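Local coordinates for protein putative transcriptional regulator (Streptomyces coelicolor, PDB 2ZB9) that probably binds DNA as a TetR-family transcription regulator, through a predicted helix-turn-helix motif, at residues L44-V49 and T59-W64. Residues are numbered along the deposited sequence; the frame is centred on the assembly and turned at random.
Sequences LTFERV and TLYKWW
F46 carries most of this contact, with its ring set among L60, Y61 and W64. The aromatic part is its pairing with Y61. CE2 of Y61 sits over one face of the F46 ring, 3.4 Å from F46 CG and displaced toward the rim. The two ring planes meet obliquely, at 52°. F46 CG stands anti to its own carbonyl carbon (chi1 -80°), which carries the ring across to the second helix.

The remaining apolar contacts bring aliphatic carbons to the F46 ring and to V49. L60 CB meets the F46 ring at its edge, in plane, 3.8 Å from CD1. Farther out on L60, the methyl CD2 packs 4.0 Å from V49 CG1 and also touches the backbone O of F46. W64 CB lies 4.2 Å from F46 CE1.

No hydrogen bond joins the two segments. F46 CZ approaches W64 O at the ring edge, at 3.2 Å. The indole NE1 of W64 is hydrogen-bonded to D73 OD2 on helix 67-83, while V49 and W64 both pack on V28 of helix 20-39 and L70 of helix 67-83. Replacing F46 by alanine is likely to leave a gap between the two helices and to take away the ring that Y61 CE2 rests on.

Helices 46-53 and 57-63, joined by a short turn, form the predicted helix-turn-helix, and this packing joins its two helices as in TetR-family DNA-binding domains.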
loop_
_atom_site.group_PDB
_atom_site.type_symbol
_atom_site.label_atom_id
_atom_site.label_comp_id
_atom_site.label_asym_id
_atom_site.label_seq_id
_atom_site.Cartn_x
_atom_site.Cartn_y
_atom_site.Cartn_z
ATOM N N LEU A 44 21.048 3.179 -11.977
ATOM C CA LEU A 44 21.980 2.804 -10.926
ATOM C C LEU A 44 22.719 1.502 -11.223
ATOM O O LEU A 44 22.098 0.468 -11.473
ATOM C CB LEU A 44 21.244 2.675 -9.591
ATOM C CG LEU A 44 22.101 2.355 -8.363
ATOM C CD1 LEU A 44 23.056 3.511 -8.093
ATOM C CD2 LEU A 44 21.199 2.114 -7.149
ATOM N N THR A 45 24.049 1.566 -11.206
ATOM C CA THR A 45 24.878 0.386 -11.441
ATOM C C THR A 45 26.072 0.409 -10.489
ATOM O O THR A 45 26.516 1.475 -10.055
ATOM C CB THR A 45 25.447 0.334 -12.883
ATOM O OG1 THR A 45 26.385 1.401 -13.056
ATOM C CG2 THR A 45 24.337 0.457 -13.922
ATOM N N PHE A 46 26.591 -0.768 -10.170
ATOM C CA PHE A 46 27.753 -0.870 -9.293
ATOM C C PHE A 46 28.956 -0.200 -9.962
ATOM O O PHE A 46 29.745 0.474 -9.305
ATOM C CB PHE A 46 28.051 -2.345 -9.003
ATOM C CG PHE A 46 27.163 -2.946 -7.947
ATOM C CD1 PHE A 46 27.543 -2.927 -6.608
ATOM C CD2 PHE A 46 25.940 -3.518 -8.286
ATOM C CE1 PHE A 46 26.721 -3.471 -5.618
ATOM C CE2 PHE A 46 25.106 -4.067 -7.304
ATOM C CZ PHE A 46 25.498 -4.042 -5.966
ATOM N N GLU A 47 29.074 -0.381 -11.276
ATOM C CA GLU A 47 30.169 0.204 -12.050
ATOM C C GLU A 47 30.114 1.727 -12.010
ATOM O O GLU A 47 31.143 2.401 -11.961
ATOM C CB GLU A 47 30.092 -0.260 -13.510
ATOM C CG GLU A 47 31.189 -1.228 -13.937
ATOM C CD GLU A 47 30.662 -2.610 -14.299
ATOM O OE1 GLU A 47 31.445 -3.427 -14.840
ATOM O OE2 GLU A 47 29.470 -2.884 -14.039
ATOM N N ARG A 48 28.900 2.260 -12.033
ATOM C CA ARG A 48 28.683 3.699 -12.005
ATOM C C ARG A 48 29.018 4.256 -10.617
ATOM O O ARG A 48 29.676 5.292 -10.487
ATOM C CB ARG A 48 27.221 3.985 -12.366
ATOM C CG ARG A 48 26.838 5.447 -12.455
ATOM C CD ARG A 48 27.228 6.079 -13.778
ATOM N NE ARG A 48 26.808 7.476 -13.813
ATOM C CZ ARG A 48 25.593 7.894 -14.152
ATOM N NH1 ARG A 48 24.655 7.024 -14.502
ATOM N NH2 ARG A 48 25.311 9.192 -14.117
ATOM N N VAL A 49 28.562 3.566 -9.577
ATOM C CA VAL A 49 28.830 3.991 -8.207
ATOM C C VAL A 49 30.328 3.915 -7.904
ATOM O O VAL A 49 30.893 4.807 -7.265
ATOM C CB VAL A 49 28.072 3.101 -7.189
ATOM C CG1 VAL A 49 28.531 3.421 -5.765
ATOM C CG2 VAL A 49 26.566 3.321 -7.330
ATOM N N THR A 59 34.677 -3.925 -3.075
ATOM C CA THR A 59 34.200 -3.463 -1.785
ATOM C C THR A 59 32.683 -3.265 -1.835
ATOM O O THR A 59 31.974 -3.611 -0.892
ATOM C CB THR A 59 34.877 -2.139 -1.414
ATOM O OG1 THR A 59 36.300 -2.296 -1.502
ATOM C CG2 THR A 59 34.507 -1.732 -0.008
ATOM N N LEU A 60 32.194 -2.718 -2.944
ATOM C CA LEU A 60 30.764 -2.477 -3.125
ATOM C C LEU A 60 29.970 -3.778 -3.019
ATOM O O LEU A 60 28.986 -3.861 -2.283
ATOM C CB LEU A 60 30.520 -1.825 -4.487
ATOM C CG LEU A 60 30.417 -0.299 -4.597
ATOM C CD1 LEU A 60 31.332 0.402 -3.603
ATOM C CD2 LEU A 60 30.734 0.100 -6.025
ATOM N N TYR A 61 30.408 -4.794 -3.750
ATOM C CA TYR A 61 29.744 -6.092 -3.734
ATOM C C TYR A 61 29.668 -6.682 -2.324
ATOM O O TYR A 61 28.693 -7.348 -1.976
ATOM C CB TYR A 61 30.474 -7.058 -4.673
ATOM C CG TYR A 61 30.270 -6.769 -6.148
ATOM C CD1 TYR A 61 31.236 -7.128 -7.088
ATOM C CD2 TYR A 61 29.107 -6.154 -6.607
ATOM C CE1 TYR A 61 31.052 -6.876 -8.450
ATOM C CE2 TYR A 61 28.908 -5.900 -7.966
ATOM C CZ TYR A 61 29.886 -6.263 -8.882
ATOM O OH TYR A 61 29.701 -6.008 -10.225
ATOM N N LYS A 62 30.687 -6.428 -1.512
ATOM C CA LYS A 62 30.716 -6.941 -0.143
ATOM C C LYS A 62 29.633 -6.322 0.734
ATOM O O LYS A 62 29.008 -7.012 1.546
ATOM C CB LYS A 62 32.070 -6.663 0.514
ATOM C CG LYS A 62 33.267 -7.335 -0.126
ATOM C CD LYS A 62 34.516 -6.984 0.669
ATOM C CE LYS A 62 35.784 -7.525 0.034
ATOM N NZ LYS A 62 36.967 -7.089 0.831
ATOM N N TRP A 63 29.428 -5.016 0.585
ATOM C CA TRP A 63 28.431 -4.313 1.385
ATOM C C TRP A 63 27.008 -4.421 0.847
ATOM O O TRP A 63 26.049 -4.393 1.616
ATOM C CB TRP A 63 28.808 -2.837 1.519
ATOM C CG TRP A 63 30.055 -2.600 2.299
ATOM C CD1 TRP A 63 30.532 -3.354 3.332
ATOM C CD2 TRP A 63 30.941 -1.483 2.174
ATOM N NE1 TRP A 63 31.658 -2.774 3.860
ATOM C CE2 TRP A 63 31.933 -1.623 3.168
ATOM C CE3 TRP A 63 30.993 -0.374 1.318
ATOM C CZ2 TRP A 63 32.967 -0.697 3.333
ATOM C CZ3 TRP A 63 32.023 0.551 1.481
ATOM C CH2 TRP A 63 32.996 0.381 2.484
ATOM N N TRP A 64 26.868 -4.533 -0.468
ATOM C CA TRP A 64 25.546 -4.646 -1.076
ATOM C C TRP A 64 25.545 -5.795 -2.068
ATOM O O TRP A 64 26.006 -5.661 -3.201
ATOM C CB TRP A 64 25.167 -3.334 -1.766
ATOM C CG TRP A 64 25.137 -2.189 -0.809
ATOM C CD1 TRP A 64 24.166 -1.915 0.110
ATOM C CD2 TRP A 64 26.166 -1.215 -0.607
ATOM N NE1 TRP A 64 24.529 -0.833 0.877
ATOM C CE2 TRP A 64 25.757 -0.383 0.460
ATOM C CE3 TRP A 64 27.403 -0.961 -1.221
ATOM C CZ2 TRP A 64 26.532 0.678 0.929
ATOM C CZ3 TRP A 64 28.176 0.096 -0.757
ATOM C CH2 TRP A 64 27.739 0.901 0.308
#